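Local atomic coordinates of bradyzoite surface antigen BSR4 (Toxoplasma gondii, PDB entry 2JKS), a protein that is a surface antigen of the bradyzoite stage with two SRS domains, and probably acts, like other SAG1-related proteins, in host-cell attachment and immune recognition. Residues A[170-178]-A[195-206]; A[209-219]-A[225-236]. All coordinates share one frame; numbering follows the deposited sequence.

In the fold
Both contacts belong to the second SRS domain and follow one another along the chain: strand 206-209 begins at the end of interaction 1 and leads into interaction 2. Their centres lie about 16 Å apart, on the same side of the chain's centre. Interaction 1 (170-178 with 195-206) pairs two parallel strands within a mixed sheet, whereas interaction 2 (209-219 with 225-236) is a disulfide-linked antiparallel hairpin, its centre about 27 Å from the chain's centre. Strand 269-277 touches both. Each contact also carries a zinc ligand, Asp205 in the first and Glu216 in the second, but the sites are distinct; the Asp205 zinc is shared with Glu96 from the first SRS domain.

Interaction 1: A[170-178]-A[195-206]. With ZN (zinc ion), chain F.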
loop_
_atom_site.group_PDB
_atom_site.type_symbol
_atom_site.label_atom_id
_atom_site.label_comp_id
_atom_site.label_asym_id
_atom_site.label_seq_id
_atom_site.Cartn_x
_atom_site.Cartn_y
_atom_site.Cartn_z
ATOM N N GLU A 170 -15.004 -2.776 12.127
ATOM C CA GLU A 170 -15.803 -3.361 13.216
ATOM C C GLU A 170 -15.069 -4.374 14.050
ATOM O O GLU A 170 -14.120 -5.094 13.586
ATOM C CB GLU A 170 -17.121 -3.969 12.694
ATOM C CG GLU A 170 -18.121 -2.909 12.211
ATOM C CD GLU A 170 -18.606 -1.966 13.347
ATOM O OE1 GLU A 170 -18.789 -2.443 14.501
ATOM O OE2 GLU A 170 -18.808 -0.749 13.081
ATOM N N ASN A 171 -15.487 -4.419 15.309
ATOM C CA ASN A 171 -14.901 -5.306 16.270
ATOM C C ASN A 171 -13.499 -4.804 16.561
ATOM O O ASN A 171 -12.650 -5.568 17.027
ATOM C CB ASN A 171 -14.875 -6.757 15.748
ATOM C CG ASN A 171 -16.265 -7.325 15.534
ATOM O OD1 ASN A 171 -17.142 -7.185 16.393
ATOM N ND2 ASN A 171 -16.483 -7.961 14.376
ATOM N N ASN A 172 -13.284 -3.494 16.350
ATOM C CA ASN A 172 -12.078 -2.806 16.841
ATOM C C ASN A 172 -10.782 -3.417 16.285
ATOM O O ASN A 172 -9.754 -3.599 16.994
ATOM C CB ASN A 172 -12.059 -2.820 18.374
ATOM C CG ASN A 172 -12.687 -1.598 18.998
ATOM O OD1 ASN A 172 -13.146 -0.658 18.314
ATOM N ND2 ASN A 172 -12.683 -1.578 20.322
ATOM N N VAL A 173 -10.838 -3.694 14.986
ATOM C CA VAL A 173 -9.692 -4.209 14.244
ATOM C C VAL A 173 -9.027 -3.080 13.459
ATOM O O VAL A 173 -9.673 -2.426 12.607
ATOM C CB VAL A 173 -10.107 -5.382 13.317
ATOM C CG1 VAL A 173 -8.917 -5.890 12.483
ATOM C CG2 VAL A 173 -10.724 -6.538 14.148
ATOM N N VAL A 174 -7.777 -2.789 13.812
ATOM C CA VAL A 174 -7.037 -1.725 13.163
ATOM C C VAL A 174 -6.097 -2.312 12.114
ATOM O O VAL A 174 -5.346 -3.284 12.390
ATOM C CB VAL A 174 -6.247 -0.849 14.157
ATOM C CG1 VAL A 174 -5.464 0.212 13.392
ATOM C CG2 VAL A 174 -7.212 -0.260 15.152
ATOM N N THR A 175 -6.250 -1.782 10.900
ATOM C CA THR A 175 -5.327 -2.023 9.758
ATOM C C THR A 175 -4.399 -0.840 9.572
ATOM O O THR A 175 -4.822 0.249 9.177
ATOM C CB THR A 175 -6.099 -2.306 8.434
ATOM O OG1 THR A 175 -7.014 -3.386 8.663
ATOM C CG2 THR A 175 -5.143 -2.675 7.289
ATOM N N CYS A 176 -3.127 -1.049 9.898
ATOM C CA CYS A 176 -2.120 0.013 9.814
ATOM C C CYS A 176 -1.466 -0.010 8.429
ATOM O O CYS A 176 -1.226 -1.072 7.865
ATOM C CB CYS A 176 -1.022 -0.149 10.895
ATOM S SG CYS A 176 -1.503 0.432 12.553
ATOM N N ALA A 177 -1.213 1.184 7.917
ATOM C CA ALA A 177 -0.405 1.383 6.708
ATOM C C ALA A 177 0.577 2.540 6.954
ATOM O O ALA A 177 0.586 3.150 8.029
ATOM C CB ALA A 177 -1.310 1.621 5.494
ATOM N N TYR A 178 1.435 2.827 5.970
ATOM C CA TYR A 178 2.698 3.511 6.224
ATOM C C TYR A 178 3.060 4.422 5.039
ATOM O O TYR A 178 4.166 5.003 5.006
ATOM C CB TYR A 178 3.846 2.473 6.434
ATOM C CG TYR A 178 3.470 1.368 7.401
ATOM C CD1 TYR A 178 3.441 1.615 8.789
ATOM C CD2 TYR A 178 3.071 0.108 6.939
ATOM C CE1 TYR A 178 3.002 0.661 9.671
ATOM C CE2 TYR A 178 2.674 -0.856 7.816
ATOM C CZ TYR A 178 2.610 -0.564 9.173
ATOM O OH TYR A 178 2.239 -1.543 10.013
ATOM N N LYS A 195 -17.157 -3.363 24.104
ATOM C CA LYS A 195 -16.110 -3.358 23.077
ATOM C C LYS A 195 -14.791 -3.551 23.778
ATOM O O LYS A 195 -14.028 -2.621 23.848
ATOM C CB LYS A 195 -16.028 -2.001 22.342
ATOM C CG LYS A 195 -17.281 -1.255 22.206
ATOM C CD LYS A 195 -17.786 -1.417 20.854
ATOM C CE LYS A 195 -16.971 -0.505 19.870
ATOM N NZ LYS A 195 -16.720 -1.297 18.614
ATOM N N ASN A 196 -14.557 -4.739 24.330
ATOM C CA ASN A 196 -13.459 -4.956 25.258
ATOM C C ASN A 196 -12.232 -5.560 24.578
ATOM O O ASN A 196 -11.302 -5.966 25.248
ATOM C CB ASN A 196 -13.918 -5.838 26.428
ATOM C CG ASN A 196 -14.296 -7.238 25.962
ATOM O OD1 ASN A 196 -14.924 -7.356 24.941
ATOM N ND2 ASN A 196 -13.869 -8.282 26.682
ATOM N N THR A 197 -12.221 -5.576 23.243
ATOM C CA THR A 197 -11.035 -6.041 22.499
ATOM C C THR A 197 -10.405 -4.977 21.590
ATOM O O THR A 197 -11.016 -4.014 21.253
ATOM C CB THR A 197 -11.309 -7.305 21.683
ATOM O OG1 THR A 197 -12.135 -6.966 20.569
ATOM C CG2 THR A 197 -12.008 -8.350 22.540
ATOM N N LEU A 198 -9.144 -5.194 21.236
ATOM C CA LEU A 198 -8.435 -4.348 20.313
ATOM C C LEU A 198 -7.494 -5.254 19.510
ATOM O O LEU A 198 -6.661 -5.909 20.097
ATOM C CB LEU A 198 -7.594 -3.365 21.127
ATOM C CG LEU A 198 -6.735 -2.429 20.280
ATOM C CD1 LEU A 198 -7.533 -1.556 19.281
ATOM C CD2 LEU A 198 -5.814 -1.567 21.244
ATOM N N THR A 199 -7.597 -5.228 18.184
ATOM C CA THR A 199 -6.654 -5.946 17.323
ATOM C C THR A 199 -5.892 -4.947 16.503
ATOM O O THR A 199 -6.497 -4.094 15.841
ATOM C CB THR A 199 -7.377 -6.899 16.369
ATOM O OG1 THR A 199 -8.183 -7.799 17.142
ATOM C CG2 THR A 199 -6.358 -7.703 15.492
ATOM N N ILE A 200 -4.577 -5.099 16.509
ATOM C CA ILE A 200 -3.705 -4.307 15.675
ATOM C C ILE A 200 -3.016 -5.191 14.670
ATOM O O ILE A 200 -2.313 -6.128 15.036
ATOM C CB ILE A 200 -2.627 -3.600 16.523
ATOM C CG1 ILE A 200 -3.246 -2.878 17.749
ATOM C CG2 ILE A 200 -1.754 -2.645 15.650
ATOM C CD1 ILE A 200 -4.146 -1.724 17.437
ATOM N N ASN A 201 -3.280 -4.916 13.396
ATOM C CA ASN A 201 -2.596 -5.608 12.307
ATOM C C ASN A 201 -1.565 -4.689 11.653
ATOM O O ASN A 201 -1.935 -3.693 10.977
ATOM C CB ASN A 201 -3.588 -6.131 11.285
ATOM C CG ASN A 201 -4.551 -7.162 11.873
ATOM O OD1 ASN A 201 -4.160 -8.031 12.679
ATOM N ND2 ASN A 201 -5.819 -7.043 11.517
ATOM N N CYS A 202 -0.271 -4.983 11.884
ATOM C CA CYS A 202 0.769 -4.185 11.234
ATOM C C CYS A 202 1.116 -4.663 9.797
ATOM O O CYS A 202 1.667 -3.896 9.023
ATOM C CB CYS A 202 2.083 -4.126 12.047
ATOM S SG CYS A 202 1.880 -3.495 13.735
ATOM N N GLY A 203 0.757 -5.895 9.447
ATOM C CA GLY A 203 1.093 -6.386 8.075
ATOM C C GLY A 203 2.591 -6.682 8.063
ATOM O O GLY A 203 3.278 -6.490 9.068
ATOM N N SER A 204 3.124 -7.154 6.936
ATOM C CA SER A 204 4.502 -7.588 6.956
ATOM C C SER A 204 5.434 -6.385 6.842
ATOM O O SER A 204 6.608 -6.532 7.064
ATOM C CB SER A 204 4.769 -8.626 5.844
ATOM O OG SER A 204 4.471 -8.029 4.592
ATOM N N ASP A 205 4.895 -5.193 6.563
ATOM C CA ASP A 205 5.709 -3.975 6.412
ATOM C C ASP A 205 5.914 -3.206 7.725
ATOM O O ASP A 205 6.614 -2.179 7.762
ATOM C CB ASP A 205 5.029 -3.044 5.401
ATOM C CG ASP A 205 5.193 -3.539 3.977
ATOM O OD1 ASP A 205 6.298 -4.005 3.686
ATOM O OD2 ASP A 205 4.243 -3.456 3.159
ATOM N N GLY A 206 5.318 -3.700 8.793
ATOM C CA GLY A 206 5.338 -2.938 10.028
ATOM C C GLY A 206 5.637 -3.762 11.240
ATOM O O GLY A 206 5.706 -5.000 11.173
HETATM ZN ZN ZN F . 6.827 -4.681 1.837
HETATM O O HOH W 1 -10.529 -6.736 18.439
HETATM O O HOH W 2 -6.382 -5.990 9.311
HETATM O O HOH W 3 -1.747 -3.739 8.112
HETATM O O HOH W 4 8.950 -5.861 1.778
#
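Strands 173-175 and 197-201 run parallel, their axes 4.8 Å apart and inclined by 18°, with Val173 beside Thr199, Val174 beside Ile200 and Thr175 beside Asn201. Four backbone hydrogen bonds join them, the first accepted by Asn172 O from Thr199 N, the last given by Cys176 N to Asn201 O; the shortest runs from Val174 N to Thr199 O, 2.7 Å.

At the N-terminal end, where Asn172 and Val173 form a G1 bulge against strand 167-169, the amide of Asn172 reaches across so that ND2 gives a hydrogen bond to Thr197 O (3.1 Å), which lies nearly in the amide plane. The same ND2 also bonds Glu190 O, so this buried group ties three chain segments together. Nearby, a water bridges Asn171 O, Thr197 OG1 and Thr199 OG1, the last also hydrogen-bonded to Thr256 OG1.

The two faces of the pair differ. On one, Val174 and Ile200 lie side by side, CB of Val174 4.0 Å from CD1 of Ile200, and both touch Val303. On the other, Val173 CG1 comes 3.4 Å from Asn201 ND2, while Asn201 OD1 bonds Ser254 OG; a second water links ND2 to Thr175 OG1.

Past the strands, Tyr178 swings back: with CG opposite its carbonyl carbon (chi1 -48°), the ring brings OH to Cys202 O at 2.6 Å, in the carbonyl plane on a lone pair. Asp205 CB packs against the CD2–CE2 side of the ring, its carboxylate plane nearly perpendicular to it, and Asp205 OD1 holds zinc at 2.0 Å.

Chemically, Val174, Ile200 and the disulfide-bonded Cys176 and Cys202 form the buried side, while Thr175, Thr199 and Asn201 keep waters on the other. Beyond the strand ends, zinc shared with Glu96 bridges the two SRS domains.

Interaction 2: A[209-219]-A[225-236]; sequences QPTTYAEEYCV and VNRCSTTRFVEI. With ZN (zinc ion), chain I.
Val225 opens the contact by pressing CG2 against Gln209, 3.3 Å from its CG. Cys228 follows, its SG bonded at 2.0 Å to Cys218 SG; the disulfide torsion is -91°, and Pro210 CB rests against the Cys228 sulfur. At Ser229 the pairing of the hairpin begins: its carbonyl O accepts from Val219 N, while a water connects Ser229 N with the carbonyls of Arg227 and Val219.

Thr230 slides its CG2 past Pro210 CB, and its CB lies 3.5 Å from Glu216 OE1. That carboxylate is steadied by Thr212, whose OG1 donates to OE1 at 2.6 Å, and OE2 binds zinc at 2.0 Å. Thr231 makes the hydrogen-bonded pair with Tyr217, and its CB sits over one face of the tyrosine ring, toward the rim. Arg232, paired with Glu216, sends its side chain off in a diverging direction.

Phe233 starts a 3-10 turn and gives its N-H to Glu215 O. Tyr217 CB lies over the Phe233 face, 4.0 Å from the ring centroid in a CH-pi contact. With CG between the backbone N and the carbonyl carbon (chi1 62°), the tyrosine ring runs past Phe233, its CD2 also over that face, and alongside Thr231; the two rings meet obliquely, at 47°. Ile236 closes the segment, CG2 3.2 Å from Tyr217 OH.

The hairpin lies against strand 269-277: Cys218 and Val225 touch Leu272, Tyr217 touches Phe271, and Phe233 meets Phe271 edge-to-face while also meeting the rings of Phe240 and of Trp245, the latter on strand 245-247.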
loop_
_atom_site.group_PDB
_atom_site.type_symbol
_atom_site.label_atom_id
_atom_site.label_comp_id
_atom_site.label_asym_id
_atom_site.label_seq_id
_atom_site.Cartn_x
_atom_site.Cartn_y
_atom_site.Cartn_z
ATOM N N GLN A 209 4.347 -1.422 18.082
ATOM C CA GLN A 209 4.963 -0.465 18.955
ATOM C C GLN A 209 4.044 -0.167 20.197
ATOM O O GLN A 209 2.843 0.019 20.045
ATOM C CB GLN A 209 5.240 0.808 18.143
ATOM C CG GLN A 209 5.964 1.858 18.914
ATOM C CD GLN A 209 7.484 1.687 18.877
ATOM O OE1 GLN A 209 8.016 0.580 18.691
ATOM N NE2 GLN A 209 8.183 2.793 19.067
ATOM N N PRO A 210 4.628 -0.151 21.428
ATOM C CA PRO A 210 6.083 -0.407 21.682
ATOM C C PRO A 210 6.399 -1.869 21.504
ATOM O O PRO A 210 5.497 -2.708 21.458
ATOM C CB PRO A 210 6.288 -0.017 23.170
ATOM C CG PRO A 210 4.888 -0.166 23.797
ATOM C CD PRO A 210 3.863 0.105 22.659
ATOM N N THR A 211 7.689 -2.189 21.365
ATOM C CA THR A 211 8.104 -3.576 21.169
ATOM C C THR A 211 7.627 -4.451 22.360
ATOM O O THR A 211 7.401 -5.667 22.246
ATOM C CB THR A 211 9.663 -3.592 21.035
ATOM O OG1 THR A 211 10.033 -2.883 19.827
ATOM C CG2 THR A 211 10.155 -4.972 20.919
ATOM N N THR A 212 7.492 -3.772 23.512
ATOM C CA THR A 212 7.090 -4.337 24.815
ATOM C C THR A 212 5.558 -4.283 25.072
ATOM O O THR A 212 5.105 -4.261 26.217
ATOM C CB THR A 212 7.863 -3.634 25.909
ATOM O OG1 THR A 212 7.777 -2.199 25.720
ATOM C CG2 THR A 212 9.341 -4.039 25.807
ATOM N N TYR A 213 4.777 -4.311 23.981
ATOM C CA TYR A 213 3.332 -4.039 24.069
ATOM C C TYR A 213 2.634 -5.026 25.007
ATOM O O TYR A 213 1.609 -4.678 25.576
ATOM C CB TYR A 213 2.678 -4.043 22.691
ATOM C CG TYR A 213 2.790 -5.370 22.013
ATOM C CD1 TYR A 213 1.850 -6.347 22.223
ATOM C CD2 TYR A 213 3.910 -5.654 21.189
ATOM C CE1 TYR A 213 1.986 -7.582 21.643
ATOM C CE2 TYR A 213 4.068 -6.890 20.602
ATOM C CZ TYR A 213 3.102 -7.838 20.825
ATOM O OH TYR A 213 3.215 -9.076 20.219
ATOM N N ALA A 214 3.179 -6.243 25.164
ATOM C CA ALA A 214 2.537 -7.268 26.024
ATOM C C ALA A 214 2.487 -6.841 27.487
ATOM O O ALA A 214 1.674 -7.390 28.238
ATOM C CB ALA A 214 3.237 -8.650 25.907
ATOM N N GLU A 215 3.326 -5.868 27.862
ATOM C CA GLU A 215 3.313 -5.285 29.226
ATOM C C GLU A 215 3.175 -3.779 29.299
ATOM O O GLU A 215 2.868 -3.277 30.356
ATOM C CB GLU A 215 4.582 -5.659 30.010
ATOM C CG GLU A 215 4.768 -7.114 30.153
ATOM C CD GLU A 215 6.082 -7.480 30.837
ATOM O OE1 GLU A 215 6.856 -6.593 31.293
ATOM O OE2 GLU A 215 6.331 -8.681 30.929
ATOM N N GLU A 216 3.513 -3.075 28.220
ATOM C CA GLU A 216 3.641 -1.619 28.194
ATOM C C GLU A 216 2.865 -0.915 27.087
ATOM O O GLU A 216 2.602 -1.485 26.014
ATOM C CB GLU A 216 5.103 -1.218 28.068
ATOM C CG GLU A 216 5.857 -1.545 29.349
ATOM C CD GLU A 216 7.334 -1.467 29.256
ATOM O OE1 GLU A 216 7.910 -1.251 28.166
ATOM O OE2 GLU A 216 7.929 -1.662 30.350
ATOM N N TYR A 217 2.596 0.382 27.302
ATOM C CA TYR A 217 2.073 1.216 26.227
ATOM C C TYR A 217 2.888 2.479 26.091
ATOM O O TYR A 217 3.794 2.716 26.903
ATOM C CB TYR A 217 0.577 1.488 26.469
ATOM C CG TYR A 217 0.296 2.241 27.753
ATOM C CD1 TYR A 217 0.163 3.628 27.760
ATOM C CD2 TYR A 217 0.175 1.556 28.955
ATOM C CE1 TYR A 217 -0.103 4.334 28.942
ATOM C CE2 TYR A 217 -0.075 2.242 30.135
ATOM C CZ TYR A 217 -0.218 3.637 30.116
ATOM O OH TYR A 217 -0.443 4.299 31.308
ATOM N N CYS A 218 2.601 3.290 25.066
ATOM C CA CYS A 218 3.180 4.629 24.947
ATOM C C CYS A 218 2.250 5.606 25.663
ATOM O O CYS A 218 1.012 5.596 25.442
ATOM C CB CYS A 218 3.337 5.067 23.481
ATOM S SG CYS A 218 4.092 3.882 22.332
ATOM N N VAL A 219 2.797 6.431 26.550
ATOM C CA VAL A 219 1.972 7.529 27.102
ATOM C C VAL A 219 1.210 8.281 25.995
ATOM O O VAL A 219 1.788 8.644 24.951
ATOM C CB VAL A 219 2.800 8.496 27.979
ATOM C CG1 VAL A 219 1.864 9.529 28.652
ATOM C CG2 VAL A 219 3.536 7.677 29.006
ATOM N N VAL A 225 2.921 7.601 17.820
ATOM C CA VAL A 225 3.668 6.384 18.157
ATOM C C VAL A 225 5.209 6.520 17.949
ATOM O O VAL A 225 5.970 5.732 18.514
ATOM C CB VAL A 225 3.093 5.159 17.363
ATOM C CG1 VAL A 225 3.521 5.174 15.896
ATOM C CG2 VAL A 225 3.451 3.830 18.030
ATOM N N ASN A 226 5.635 7.459 17.108
ATOM C CA ASN A 226 7.059 7.703 16.909
ATOM C C ASN A 226 7.725 8.381 18.114
ATOM O O ASN A 226 8.969 8.329 18.234
ATOM C CB ASN A 226 7.324 8.554 15.669
ATOM C CG ASN A 226 7.066 7.846 14.374
ATOM O OD1 ASN A 226 7.160 6.622 14.246
ATOM N ND2 ASN A 226 6.800 8.651 13.356
ATOM N N ARG A 227 6.928 9.003 18.988
ATOM C CA ARG A 227 7.406 9.536 20.283
ATOM C C ARG A 227 6.777 8.748 21.438
ATOM O O ARG A 227 5.756 9.155 22.043
ATOM C CB ARG A 227 7.134 11.046 20.378
ATOM C CG ARG A 227 7.724 11.826 19.154
ATOM C CD ARG A 227 7.563 13.365 19.261
ATOM N NE ARG A 227 6.203 13.728 19.673
ATOM C CZ ARG A 227 5.228 14.161 18.870
ATOM N NH1 ARG A 227 5.442 14.326 17.559
ATOM N NH2 ARG A 227 4.019 14.429 19.394
ATOM N N CYS A 228 7.326 7.563 21.663
ATOM C CA CYS A 228 6.750 6.597 22.572
ATOM C C CYS A 228 7.490 6.543 23.922
ATOM O O CYS A 228 8.601 6.034 23.964
ATOM C CB CYS A 228 6.786 5.176 21.946
ATOM S SG CYS A 228 6.037 3.880 22.964
ATOM N N SER A 229 6.882 7.047 24.998
ATOM C CA SER A 229 7.433 6.851 26.347
ATOM C C SER A 229 6.704 5.722 26.964
ATOM O O SER A 229 5.518 5.855 27.196
ATOM C CB SER A 229 7.206 8.070 27.256
ATOM O OG SER A 229 7.904 9.160 26.754
ATOM N N THR A 230 7.401 4.622 27.263
ATOM C CA THR A 230 6.737 3.414 27.739
ATOM C C THR A 230 6.289 3.520 29.192
ATOM O O THR A 230 6.952 4.173 30.042
ATOM C CB THR A 230 7.575 2.129 27.519
ATOM O OG1 THR A 230 8.840 2.281 28.169
ATOM C CG2 THR A 230 7.791 1.856 26.004
ATOM N N THR A 231 5.132 2.934 29.467
ATOM C CA THR A 231 4.599 2.867 30.825
ATOM C C THR A 231 3.876 1.567 30.936
ATOM O O THR A 231 3.358 1.059 29.930
ATOM C CB THR A 231 3.663 4.065 31.147
ATOM O OG1 THR A 231 4.428 5.241 31.036
ATOM C CG2 THR A 231 3.177 4.012 32.545
ATOM N N ARG A 232 3.875 0.982 32.127
ATOM C CA ARG A 232 3.283 -0.312 32.329
ATOM C C ARG A 232 1.722 -0.256 32.312
ATOM O O ARG A 232 1.131 0.683 32.847
ATOM C CB ARG A 232 3.859 -1.001 33.592
ATOM C CG ARG A 232 5.422 -1.225 33.511
ATOM C CD ARG A 232 5.906 -1.857 34.821
ATOM N NE ARG A 232 5.426 -3.237 34.989
ATOM C CZ ARG A 232 5.103 -3.806 36.161
ATOM N NH1 ARG A 232 5.155 -3.101 37.289
ATOM N NH2 ARG A 232 4.676 -5.070 36.193
ATOM N N PHE A 233 1.104 -1.210 31.597
ATOM C CA PHE A 233 -0.347 -1.344 31.552
ATOM C C PHE A 233 -0.992 -1.485 32.935
ATOM O O PHE A 233 -2.067 -0.943 33.135
ATOM C CB PHE A 233 -0.794 -2.523 30.703
ATOM C CG PHE A 233 -0.987 -2.191 29.246
ATOM C CD1 PHE A 233 -2.030 -1.340 28.828
ATOM C CD2 PHE A 233 -0.116 -2.718 28.282
ATOM C CE1 PHE A 233 -2.197 -1.033 27.463
ATOM C CE2 PHE A 233 -0.271 -2.420 26.917
ATOM C CZ PHE A 233 -1.313 -1.593 26.492
ATOM N N VAL A 234 -0.359 -2.208 33.864
ATOM C CA VAL A 234 -0.892 -2.310 35.259
ATOM C C VAL A 234 -1.163 -0.957 35.891
ATOM O O VAL A 234 -1.993 -0.879 36.798
ATOM C CB VAL A 234 0.005 -3.056 36.305
ATOM C CG1 VAL A 234 -0.086 -4.566 36.168
ATOM C CG2 VAL A 234 1.469 -2.487 36.368
ATOM N N GLU A 235 -0.464 0.090 35.465
ATOM C CA GLU A 235 -0.637 1.417 36.074
ATOM C C GLU A 235 -2.008 2.033 35.794
ATOM O O GLU A 235 -2.443 2.932 36.538
ATOM C CB GLU A 235 0.469 2.406 35.672
ATOM C CG GLU A 235 1.805 2.219 36.391
ATOM C CD GLU A 235 1.645 2.341 37.904
ATOM O OE1 GLU A 235 1.211 3.439 38.376
ATOM O OE2 GLU A 235 1.922 1.336 38.610
ATOM N N ILE A 236 -2.668 1.569 34.731
ATOM C CA ILE A 236 -4.000 2.045 34.336
ATOM C C ILE A 236 -5.075 0.958 34.462
ATOM O O ILE A 236 -6.252 1.271 34.647
ATOM C CB ILE A 236 -4.008 2.740 32.946
ATOM C CG1 ILE A 236 -3.655 1.771 31.787
ATOM C CG2 ILE A 236 -3.100 3.968 32.984
ATOM C CD1 ILE A 236 -3.767 2.385 30.439
HETATM ZN ZN ZN I . 9.867 -1.736 30.003
HETATM O O HOH W 5 1.944 -3.900 32.901
HETATM O O HOH W 6 7.019 -3.991 32.193
HETATM O O HOH W 7 9.228 1.366 30.541
HETATM O O HOH W 8 4.501 8.466 24.438
#